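Local atomic coordinates of DNA polymerase (Bacillus phage phi29, PDB entry 2PY5), a protein that replicates the viral genome by protein-primed, highly processive strand-displacement DNA synthesis and proofreads the new strand with a 3'-5' exonuclease activity. Residues P5-S10 / Y29-D34; Q55-F60 / V118-L123; F137-L142 / I173-L178. The protein carries 2 engineered substitutions. All coordinates share one frame; numbering follows the deposited sequence.

Interaction 1 of 3, residues P5-S10 / Y29-D34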
loop_
_atom_site.group_PDB
_atom_site.type_symbol
_atom_site.label_atom_id
_atom_site.label_comp_id
_atom_site.label_asym_id
_atom_site.label_seq_id
_atom_site.Cartn_x
_atom_site.Cartn_y
_atom_site.Cartn_z
ATOM N N PRO F 5 -8.374 18.648 -25.736
ATOM C CA PRO F 5 -7.560 18.750 -24.533
ATOM C C PRO F 5 -6.189 18.075 -24.669
ATOM O O PRO F 5 -5.691 17.915 -25.789
ATOM C CB PRO F 5 -8.431 18.061 -23.483
ATOM C CG PRO F 5 -9.838 18.396 -23.903
ATOM C CD PRO F 5 -9.813 18.648 -25.410
ATOM N N ARG F 6 -5.596 17.686 -23.541
ATOM C CA ARG F 6 -4.226 17.186 -23.523
ATOM C C ARG F 6 -4.140 15.696 -23.825
ATOM O O ARG F 6 -4.903 14.896 -23.285
ATOM C CB ARG F 6 -3.570 17.452 -22.163
ATOM C CG ARG F 6 -3.435 18.921 -21.840
ATOM C CD ARG F 6 -3.098 19.144 -20.405
ATOM N NE ARG F 6 -1.710 18.783 -20.120
ATOM C CZ ARG F 6 -0.657 19.505 -20.478
ATOM N NH1 ARG F 6 -0.803 20.654 -21.115
ATOM N NH2 ARG F 6 0.558 19.079 -20.175
ATOM N N LYS F 7 -3.169 15.336 -24.660
ATOM C CA LYS F 7 -2.850 13.943 -24.925
ATOM C C LYS F 7 -2.191 13.316 -23.703
ATOM O O LYS F 7 -1.672 14.037 -22.839
ATOM C CB LYS F 7 -1.922 13.834 -26.130
ATOM C CG LYS F 7 -2.585 14.159 -27.472
ATOM C CD LYS F 7 -1.553 14.059 -28.594
ATOM C CE LYS F 7 -2.107 13.485 -29.874
ATOM N NZ LYS F 7 -0.996 13.137 -30.827
ATOM N N MET F 8 -2.233 11.983 -23.643
ATOM C CA MET F 8 -1.658 11.208 -22.549
ATOM C C MET F 8 -0.796 10.093 -23.108
ATOM O O MET F 8 -1.214 9.376 -24.033
ATOM C CB MET F 8 -2.743 10.581 -21.674
ATOM C CG MET F 8 -3.813 11.545 -21.210
ATOM S SD MET F 8 -5.224 10.710 -20.440
ATOM C CE MET F 8 -5.846 9.691 -21.775
ATOM N N TYR F 9 0.373 9.923 -22.509
ATOM C CA TYR F 9 1.325 8.913 -22.962
ATOM C C TYR F 9 1.783 8.049 -21.829
ATOM O O TYR F 9 2.031 8.543 -20.739
ATOM C CB TYR F 9 2.558 9.576 -23.586
ATOM C CG TYR F 9 2.267 10.284 -24.892
ATOM C CD1 TYR F 9 1.766 11.580 -24.906
ATOM C CD2 TYR F 9 2.473 9.646 -26.103
ATOM C CE1 TYR F 9 1.505 12.232 -26.094
ATOM C CE2 TYR F 9 2.197 10.269 -27.287
ATOM C CZ TYR F 9 1.709 11.569 -27.295
ATOM O OH TYR F 9 1.434 12.193 -28.499
ATOM N N SER F 10 1.943 6.768 -22.132
ATOM C CA SER F 10 2.635 5.795 -21.300
ATOM C C SER F 10 4.098 5.697 -21.717
ATOM O O SER F 10 4.389 5.454 -22.887
ATOM C CB SER F 10 1.987 4.425 -21.499
ATOM O OG SER F 10 2.670 3.444 -20.763
ATOM N N TYR F 29 7.689 5.791 -25.624
ATOM C CA TYR F 29 6.397 6.424 -25.322
ATOM C C TYR F 29 5.304 5.888 -26.216
ATOM O O TYR F 29 5.559 5.510 -27.334
ATOM C CB TYR F 29 6.462 7.962 -25.391
ATOM C CG TYR F 29 6.704 8.577 -26.754
ATOM C CD1 TYR F 29 5.680 8.636 -27.719
ATOM C CD2 TYR F 29 7.934 9.133 -27.071
ATOM C CE1 TYR F 29 5.891 9.214 -28.966
ATOM C CE2 TYR F 29 8.152 9.715 -28.316
ATOM C CZ TYR F 29 7.114 9.760 -29.257
ATOM O OH TYR F 29 7.312 10.325 -30.499
ATOM N N MET F 30 4.078 5.850 -25.690
ATOM C CA MET F 30 2.926 5.341 -26.428
ATOM C C MET F 30 1.687 6.131 -26.003
ATOM O O MET F 30 1.408 6.248 -24.822
ATOM C CB MET F 30 2.719 3.842 -26.158
ATOM C CG MET F 30 1.492 3.267 -26.849
ATOM S SD MET F 30 1.325 1.477 -26.731
ATOM C CE MET F 30 2.511 0.935 -27.946
ATOM N N ASN F 31 0.951 6.647 -26.999
ATOM C CA ASN F 31 -0.288 7.406 -26.788
ATOM C C ASN F 31 -1.330 6.446 -26.194
ATOM O O ASN F 31 -1.665 5.438 -26.799
ATOM C CB ASN F 31 -0.713 7.971 -28.142
ATOM C CG ASN F 31 -1.892 8.927 -28.077
ATOM O OD1 ASN F 31 -2.020 9.818 -28.931
ATOM N ND2 ASN F 31 -2.757 8.742 -27.128
ATOM N N ILE F 32 -1.789 6.769 -24.989
ATOM C CA ILE F 32 -2.719 5.928 -24.223
ATOM C C ILE F 32 -4.055 5.760 -24.938
ATOM O O ILE F 32 -4.716 4.715 -24.814
ATOM C CB ILE F 32 -2.909 6.531 -22.804
ATOM C CG1 ILE F 32 -1.631 6.335 -21.995
ATOM C CG2 ILE F 32 -4.093 5.907 -22.047
ATOM C CD1 ILE F 32 -1.603 7.106 -20.668
ATOM N N GLU F 33 -4.437 6.781 -25.697
ATOM C CA GLU F 33 -5.691 6.760 -26.459
ATOM C C GLU F 33 -5.543 6.087 -27.814
ATOM O O GLU F 33 -6.507 5.532 -28.322
ATOM C CB GLU F 33 -6.231 8.184 -26.642
ATOM C CG GLU F 33 -6.510 8.901 -25.327
ATOM C CD GLU F 33 -7.062 10.300 -25.535
ATOM O OE1 GLU F 33 -6.325 11.154 -26.072
ATOM O OE2 GLU F 33 -8.237 10.541 -25.161
ATOM N N ASP F 34 -4.344 6.142 -28.401
ATOM C CA ASP F 34 -4.071 5.566 -29.710
ATOM C C ASP F 34 -2.767 4.794 -29.650
ATOM O O ASP F 34 -1.686 5.336 -29.939
ATOM C CB ASP F 34 -3.989 6.663 -30.781
ATOM C CG ASP F 34 -3.598 6.125 -32.155
ATOM O OD1 ASP F 34 -3.666 4.891 -32.376
ATOM O OD2 ASP F 34 -3.213 6.942 -33.015
HETATM O O HOH W 1 -3.779 10.902 -25.784
#
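S10 and M30 form the hydrogen-bonded pair where strand 8-10 runs antiparallel to strand 29-31: S10 N donates to M30 O over 2.8 Å, and M30 N returns a more bent bond to S10 O. Beyond the non-hydrogen-bonded pair of Y9 and N31, the I32 amide reaches M8 O at 2.8 Å with an almost straight N-H (168°), so the pairing outlasts the regular strand by a residue. Between these bonds the CA atoms of Y9, Y29 and N31 make CH-O contacts to the facing carbonyls.

Apolar packing lies on both faces. On that of Y9 and N31, CD2 of Y9 comes to 3.7 Å from CD1 of Y29, the ring planes nearly perpendicular (89°) and the approach oblique. The other way, I32 aims its CD1 at CB of M8, 3.8 Å off, while its CG1 comes close to S10 N. A bend at chi3 (-61°) brings the methyl CE of M8 across E33, 3.7 Å from its CG.

Polar bridging comes from a water that accepts from M8 N and lies 2.6 Å from E33 OE1, a possible acceptor. K7 and Y9 turn their polar ends to E37.

This is the hairpin of strands 8-15 and 24-31 in the exonuclease domain. Strand 57-60 continues the sheet beside Y9, strand 38-41 flanks Y29, W50 packs against both tyrosines, and helix 160-182 covers M8, S10 and M30.

Interaction 2 of 3, residues Q55-F60 / V118-L123. With nucleotides of chain A.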
loop_
_atom_site.group_PDB
_atom_site.type_symbol
_atom_site.label_atom_id
_atom_site.label_comp_id
_atom_site.label_asym_id
_atom_site.label_seq_id
_atom_site.Cartn_x
_atom_site.Cartn_y
_atom_site.Cartn_z
ATOM N N GLN F 55 3.528 18.932 -24.818
ATOM C CA GLN F 55 2.421 19.563 -24.067
ATOM C C GLN F 55 1.375 18.520 -23.671
ATOM O O GLN F 55 0.171 18.680 -23.951
ATOM C CB GLN F 55 1.740 20.672 -24.891
ATOM C CG GLN F 55 2.647 21.809 -25.310
ATOM C CD GLN F 55 1.859 22.990 -25.825
ATOM O OE1 GLN F 55 0.927 23.464 -25.167
ATOM N NE2 GLN F 55 2.230 23.484 -27.003
ATOM N N ALA F 56 1.836 17.451 -23.025
ATOM C CA ALA F 56 0.978 16.326 -22.692
ATOM C C ALA F 56 1.102 15.905 -21.234
ATOM O O ALA F 56 1.900 16.445 -20.451
ATOM C CB ALA F 56 1.273 15.130 -23.626
ATOM N N ASP F 57 0.301 14.916 -20.877
ATOM C CA ASP F 57 0.409 14.247 -19.605
ATOM C C ASP F 57 1.106 12.906 -19.829
ATOM O O ASP F 57 0.615 12.081 -20.601
ATOM C CB ASP F 57 -0.983 13.977 -19.048
ATOM C CG ASP F 57 -1.718 15.238 -18.632
ATOM O OD1 ASP F 57 -1.116 16.334 -18.617
ATOM O OD2 ASP F 57 -2.925 15.118 -18.301
ATOM N N LEU F 58 2.231 12.691 -19.152
ATOM C CA LEU F 58 3.031 11.475 -19.314
ATOM C C LEU F 58 2.943 10.672 -18.049
ATOM O O LEU F 58 2.816 11.229 -16.957
ATOM C CB LEU F 58 4.506 11.784 -19.569
ATOM C CG LEU F 58 4.870 12.797 -20.642
ATOM C CD1 LEU F 58 6.414 12.823 -20.894
ATOM C CD2 LEU F 58 4.047 12.605 -21.924
ATOM N N TYR F 59 3.031 9.362 -18.209
ATOM C CA TYR F 59 3.001 8.427 -17.091
ATOM C C TYR F 59 4.177 7.484 -17.166
ATOM O O TYR F 59 4.403 6.863 -18.220
ATOM C CB TYR F 59 1.710 7.602 -17.150
ATOM C CG TYR F 59 0.505 8.424 -16.814
ATOM C CD1 TYR F 59 -0.128 9.207 -17.780
ATOM C CD2 TYR F 59 0.021 8.448 -15.512
ATOM C CE1 TYR F 59 -1.228 9.981 -17.456
ATOM C CE2 TYR F 59 -1.075 9.217 -15.181
ATOM C CZ TYR F 59 -1.686 9.987 -16.145
ATOM O OH TYR F 59 -2.782 10.764 -15.805
ATOM N N PHE F 60 4.922 7.367 -16.068
ATOM C CA PHE F 60 5.929 6.321 -15.909
ATOM C C PHE F 60 5.461 5.440 -14.777
ATOM O O PHE F 60 4.859 5.938 -13.791
ATOM C CB PHE F 60 7.313 6.888 -15.548
ATOM C CG PHE F 60 8.038 7.531 -16.706
ATOM C CD1 PHE F 60 7.744 8.831 -17.099
ATOM C CD2 PHE F 60 9.033 6.843 -17.374
ATOM C CE1 PHE F 60 8.421 9.420 -18.134
ATOM C CE2 PHE F 60 9.710 7.445 -18.429
ATOM C CZ PHE F 60 9.405 8.733 -18.794
ATOM N N VAL F 118 3.355 17.537 -17.987
ATOM C CA VAL F 118 3.240 16.987 -16.620
ATOM C C VAL F 118 3.516 15.503 -16.671
ATOM O O VAL F 118 3.064 14.815 -17.579
ATOM C CB VAL F 118 1.879 17.263 -15.944
ATOM C CG1 VAL F 118 1.967 16.930 -14.433
ATOM C CG2 VAL F 118 1.452 18.720 -16.135
ATOM N N ILE F 119 4.319 15.027 -15.722
ATOM C CA ILE F 119 4.686 13.645 -15.640
ATOM C C ILE F 119 4.181 13.083 -14.316
ATOM O O ILE F 119 4.529 13.593 -13.237
ATOM C CB ILE F 119 6.219 13.477 -15.723
ATOM C CG1 ILE F 119 6.771 14.281 -16.912
ATOM C CG2 ILE F 119 6.579 11.998 -15.900
ATOM C CD1 ILE F 119 8.282 14.177 -17.120
ATOM N N TYR F 120 3.392 12.021 -14.419
ATOM C CA TYR F 120 2.770 11.361 -13.288
ATOM C C TYR F 120 3.296 9.938 -13.071
ATOM O O TYR F 120 3.965 9.362 -13.933
ATOM C CB TYR F 120 1.287 11.296 -13.526
ATOM C CG TYR F 120 0.577 12.629 -13.581
ATOM C CD1 TYR F 120 -0.002 13.069 -14.759
ATOM C CD2 TYR F 120 0.428 13.417 -12.448
ATOM C CE1 TYR F 120 -0.688 14.257 -14.804
ATOM C CE2 TYR F 120 -0.240 14.627 -12.492
ATOM C CZ TYR F 120 -0.812 15.036 -13.680
ATOM O OH TYR F 120 -1.506 16.233 -13.768
ATOM N N ASP F 121 2.949 9.369 -11.923
ATOM C CA ASP F 121 3.282 7.987 -11.579
ATOM C C ASP F 121 2.071 7.073 -11.819
ATOM O O ASP F 121 1.071 7.135 -11.062
ATOM C CB ASP F 121 3.714 7.937 -10.107
ATOM C CG ASP F 121 4.313 6.614 -9.702
ATOM O OD1 ASP F 121 4.555 5.757 -10.592
ATOM O OD2 ASP F 121 4.572 6.443 -8.481
ATOM N N SER F 122 2.142 6.199 -12.826
ATOM C CA SER F 122 1.065 5.212 -13.018
ATOM C C SER F 122 0.982 4.213 -11.849
ATOM O O SER F 122 -0.068 3.591 -11.641
ATOM C CB SER F 122 1.174 4.475 -14.346
ATOM O OG SER F 122 2.452 3.918 -14.529
ATOM N N LEU F 123 2.049 4.079 -11.055
ATOM C CA LEU F 123 1.982 3.214 -9.855
ATOM C C LEU F 123 0.977 3.736 -8.823
ATOM O O LEU F 123 0.405 2.958 -8.020
ATOM C CB LEU F 123 3.362 3.042 -9.211
ATOM C CG LEU F 123 3.481 2.005 -8.098
ATOM C CD1 LEU F 123 3.157 0.601 -8.546
ATOM C CD2 LEU F 123 4.897 2.058 -7.508
ATOM P P DT A 5 5.340 -3.987 -5.415
ATOM O OP1 DT A 5 3.903 -3.654 -5.270
ATOM O OP2 DT A 5 5.804 -5.377 -5.262
ATOM O "O5'" DT A 5 5.823 -3.451 -6.859
ATOM C "C5'" DT A 5 5.340 -2.238 -7.368
ATOM C "C4'" DT A 5 6.475 -1.452 -7.957
ATOM O "O4'" DT A 5 7.312 -1.021 -6.879
ATOM C "C3'" DT A 5 7.400 -2.222 -8.881
ATOM O "O3'" DT A 5 6.918 -2.097 -10.189
ATOM C "C2'" DT A 5 8.745 -1.534 -8.711
ATOM C "C1'" DT A 5 8.634 -0.891 -7.342
ATOM N N1 DT A 5 9.452 -1.516 -6.299
ATOM C C2 DT A 5 10.324 -0.713 -5.623
ATOM O O2 DT A 5 10.476 0.479 -5.877
ATOM N N3 DT A 5 11.041 -1.371 -4.671
ATOM C C4 DT A 5 10.941 -2.707 -4.320
ATOM O O4 DT A 5 11.647 -3.181 -3.439
ATOM C C5 DT A 5 9.993 -3.491 -5.059
ATOM C C7 DT A 5 9.812 -4.947 -4.770
ATOM C C6 DT A 5 9.289 -2.867 -6.015
HETATM O O HOH W 2 -2.251 17.594 -16.188
#
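Strands 57-60 and 118-121 run parallel in register, D57 beside V118 through F60 beside D121; the axes of these short segments approach to 4.6 Å and are inclined at 32°, with amides and carbonyls exchanged in turn from V118 N to A56 O through F60 N to Y120 O. The Y120 N to L58 O bond is short, 2.7 Å, and nearly straight.

Side chains divide between two faces. On one, CE2 of Y59 lies 3.6 Å from CB of Y120, and the two side chains meet at a slant, ring planes 34° apart. The Y120 ring is hemmed in further: CG1 of V118 sits over one face near the rim, and the carboxylate of D57, turned nearly perpendicular to the ring, comes to its edge. One water in the plane of that ring joins Y120 OH to D57 OD1, an oxygen that also forms a salt bridge with R6. On the other face, with chi1 of I119 at -49°, its CG2 methyl lies opposite the backbone N and comes to the edge of the F60 ring, 3.6 Å from CD1.

Past the strand, F60 O takes the S122 amide at 2.9 Å from above its carbonyl plane. D121 is the N-cap of the short, weakly bonded helix that follows: L123 N, above the carboxylate plane, donates to OD1 at 3.1 Å, while OD2 pairs with K124. S122 OG is bonded to H61 ND1.

The strand-to-helix turn thus presents S122 and L123, both known to bind single-stranded DNA and to be essential for exonucleolysis. CD1 of L123 touches C5' of DT5 of chain A at 3.8 Å. Strands 8-15, 57-60 and 113-121 run parallel with antiparallel 24-31 at their side, the central sheet of the DnaQ-like (RNase H-like) exonuclease fold of B-family polymerases.

Interaction 3 of 3, residues F137-L142 / I173-L178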
loop_
_atom_site.group_PDB
_atom_site.type_symbol
_atom_site.label_atom_id
_atom_site.label_comp_id
_atom_site.label_asym_id
_atom_site.label_seq_id
_atom_site.Cartn_x
_atom_site.Cartn_y
_atom_site.Cartn_z
ATOM N N PHE F 137 -5.373 -7.785 -15.360
ATOM C CA PHE F 137 -6.186 -7.010 -16.302
ATOM C C PHE F 137 -6.376 -7.742 -17.633
ATOM O O PHE F 137 -7.028 -7.215 -18.536
ATOM C CB PHE F 137 -5.573 -5.624 -16.561
ATOM C CG PHE F 137 -5.822 -4.612 -15.459
ATOM C CD1 PHE F 137 -5.398 -4.850 -14.158
ATOM C CD2 PHE F 137 -6.446 -3.399 -15.744
ATOM C CE1 PHE F 137 -5.632 -3.907 -13.143
ATOM C CE2 PHE F 137 -6.671 -2.453 -14.737
ATOM C CZ PHE F 137 -6.260 -2.709 -13.446
ATOM N N LYS F 138 -5.826 -8.957 -17.739
ATOM C CA LYS F 138 -5.955 -9.813 -18.931
ATOM C C LYS F 138 -5.399 -9.138 -20.185
ATOM O O LYS F 138 -6.048 -9.121 -21.231
ATOM C CB LYS F 138 -7.408 -10.254 -19.153
ATOM C CG LYS F 138 -8.099 -10.759 -17.910
ATOM C CD LYS F 138 -7.401 -11.965 -17.289
ATOM C CE LYS F 138 -7.549 -13.214 -18.132
ATOM N NZ LYS F 138 -7.319 -14.451 -17.323
ATOM N N LEU F 139 -4.181 -8.612 -20.054
ATOM C CA LEU F 139 -3.484 -7.886 -21.121
ATOM C C LEU F 139 -2.290 -8.720 -21.588
ATOM O O LEU F 139 -1.732 -9.495 -20.808
ATOM C CB LEU F 139 -3.001 -6.521 -20.604
ATOM C CG LEU F 139 -4.050 -5.610 -19.950
ATOM C CD1 LEU F 139 -3.393 -4.342 -19.434
ATOM C CD2 LEU F 139 -5.161 -5.294 -20.943
ATOM N N THR F 140 -1.898 -8.562 -22.852
ATOM C CA THR F 140 -0.783 -9.330 -23.410
ATOM C C THR F 140 0.527 -8.936 -22.744
ATOM O O THR F 140 0.819 -7.755 -22.597
ATOM C CB THR F 140 -0.655 -9.122 -24.930
ATOM O OG1 THR F 140 -1.879 -9.500 -25.568
ATOM C CG2 THR F 140 0.482 -9.967 -25.496
ATOM N N VAL F 141 1.306 -9.937 -22.335
ATOM C CA VAL F 141 2.611 -9.705 -21.723
ATOM C C VAL F 141 3.625 -10.715 -22.243
ATOM O O VAL F 141 3.325 -11.903 -22.365
ATOM C CB VAL F 141 2.553 -9.767 -20.172
ATOM C CG1 VAL F 141 1.982 -11.096 -19.702
ATOM C CG2 VAL F 141 3.944 -9.517 -19.571
ATOM N N LEU F 142 4.823 -10.232 -22.561
ATOM C CA LEU F 142 5.901 -11.095 -23.043
ATOM C C LEU F 142 6.602 -11.762 -21.862
ATOM O O LEU F 142 6.787 -11.144 -20.801
ATOM C CB LEU F 142 6.906 -10.287 -23.870
ATOM C CG LEU F 142 6.349 -9.598 -25.126
ATOM C CD1 LEU F 142 7.456 -8.839 -25.865
ATOM C CD2 LEU F 142 5.678 -10.591 -26.061
ATOM N N ILE F 173 0.764 -0.677 -19.635
ATOM C CA ILE F 173 0.330 0.472 -18.842
ATOM C C ILE F 173 -0.646 1.368 -19.648
ATOM O O ILE F 173 -1.640 1.832 -19.103
ATOM C CB ILE F 173 1.523 1.259 -18.271
ATOM C CG1 ILE F 173 2.298 0.399 -17.251
ATOM C CG2 ILE F 173 1.044 2.554 -17.625
ATOM C CD1 ILE F 173 1.459 -0.137 -16.053
ATOM N N ALA F 174 -0.397 1.558 -20.942
ATOM C CA ALA F 174 -1.367 2.283 -21.780
ATOM C C ALA F 174 -2.740 1.628 -21.768
ATOM O O ALA F 174 -3.756 2.308 -21.643
ATOM C CB ALA F 174 -0.865 2.403 -23.224
ATOM N N GLU F 175 -2.783 0.307 -21.936
ATOM C CA GLU F 175 -4.055 -0.417 -21.978
ATOM C C GLU F 175 -4.787 -0.332 -20.636
ATOM O O GLU F 175 -6.001 -0.131 -20.592
ATOM C CB GLU F 175 -3.834 -1.875 -22.380
ATOM C CG GLU F 175 -3.399 -2.036 -23.862
ATOM C CD GLU F 175 -3.054 -3.468 -24.256
ATOM O OE1 GLU F 175 -2.841 -4.314 -23.361
ATOM O OE2 GLU F 175 -3.005 -3.750 -25.474
ATOM N N ALA F 176 -4.042 -0.513 -19.552
ATOM C CA ALA F 176 -4.635 -0.508 -18.215
ATOM C C ALA F 176 -5.138 0.888 -17.850
ATOM O O ALA F 176 -6.246 1.025 -17.337
ATOM C CB ALA F 176 -3.643 -1.020 -17.163
ATOM N N LEU F 177 -4.332 1.914 -18.125
ATOM C CA LEU F 177 -4.760 3.281 -17.827
ATOM C C LEU F 177 -5.970 3.695 -18.652
ATOM O O LEU F 177 -6.870 4.349 -18.135
ATOM C CB LEU F 177 -3.643 4.281 -18.043
ATOM C CG LEU F 177 -2.524 4.241 -17.020
ATOM C CD1 LEU F 177 -1.422 5.173 -17.454
ATOM C CD2 LEU F 177 -3.053 4.646 -15.635
ATOM N N LEU F 178 -6.009 3.305 -19.921
ATOM C CA LEU F 178 -7.162 3.661 -20.746
ATOM C C LEU F 178 -8.463 3.049 -20.191
ATOM O O LEU F 178 -9.503 3.727 -20.105
ATOM C CB LEU F 178 -6.939 3.261 -22.208
ATOM C CG LEU F 178 -8.055 3.721 -23.152
ATOM C CD1 LEU F 178 -8.210 5.220 -23.100
ATOM C CD2 LEU F 178 -7.779 3.254 -24.553
HETATM O O HOH W 3 -0.345 -5.599 -23.776
HETATM O O HOH W 4 -3.653 -6.897 -24.307
#
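L139 and E175 overlap side by side but head opposite ways, the leucine reaching toward the helix and the glutamate reaching back toward the loop. The fork of L139 straddles the root of the glutamate, CD1 and CD2 each 3.9 Å from E175 CB. Farther out, OE1 of E175 lies over the leucine's flank, 3.5 Å from both CB and CD2 of L139. The glutamate gets there because its chain runs extended beyond CG (chi2 175°), which carries the carboxylate past the leucine to the backbone of T140.

There the carboxylate meets the loop through solvent. One water donates to E175 OE1 and to T140 O; a second accepts from T140 N and donates to E175 OE1, at 2.9 Å. The same carboxylate oxygen is thus gripped by two waters, which tie it to both the N-H and the C=O of T140, and N168 binds T140 O as well.

The loop leaves helix 130-136 through a Schellman motif, with K138 at positive phi just after the last turn. F137 and L139, on either side of K138, both point toward helix 160-182, a long helix of the exonuclease domain, consistent with the chain reversal there.

A176 offers a methyl to the pair: its CB is 3.9 Å from CD2 of F137, which meets it obliquely, and 4.0 Å from CD1 of L139. I133 of helix 130-136 packs on A176 too. The F137 ring also touches A377, Q380 and L381 of helix 376-387, so it lies where the exonuclease domain borders the polymerisation region.

In the fold
Interactions 1 and 2 belong to one sheet: strands 8-15 and 57-60 are neighbours in it, and backbone bonds from Y9 to D57 and Y59 join the two contacts. Interaction 2 is the buried one, in the middle of the sheet and reaching the DNA; interaction 1 is partly buried, with an exposed end at K7 and E33. Both rely on main-chain hydrogen bonds, antiparallel in one and parallel in the other. Interaction 3, also partly buried, with T140 exposed but F137 and A176 buried, has none across it and pairs a loop with a helix through apolar contacts and waters. Its helix segment 173-178 nevertheless packs against both others, I173 meeting S10 and S122, and L177 meeting Y59.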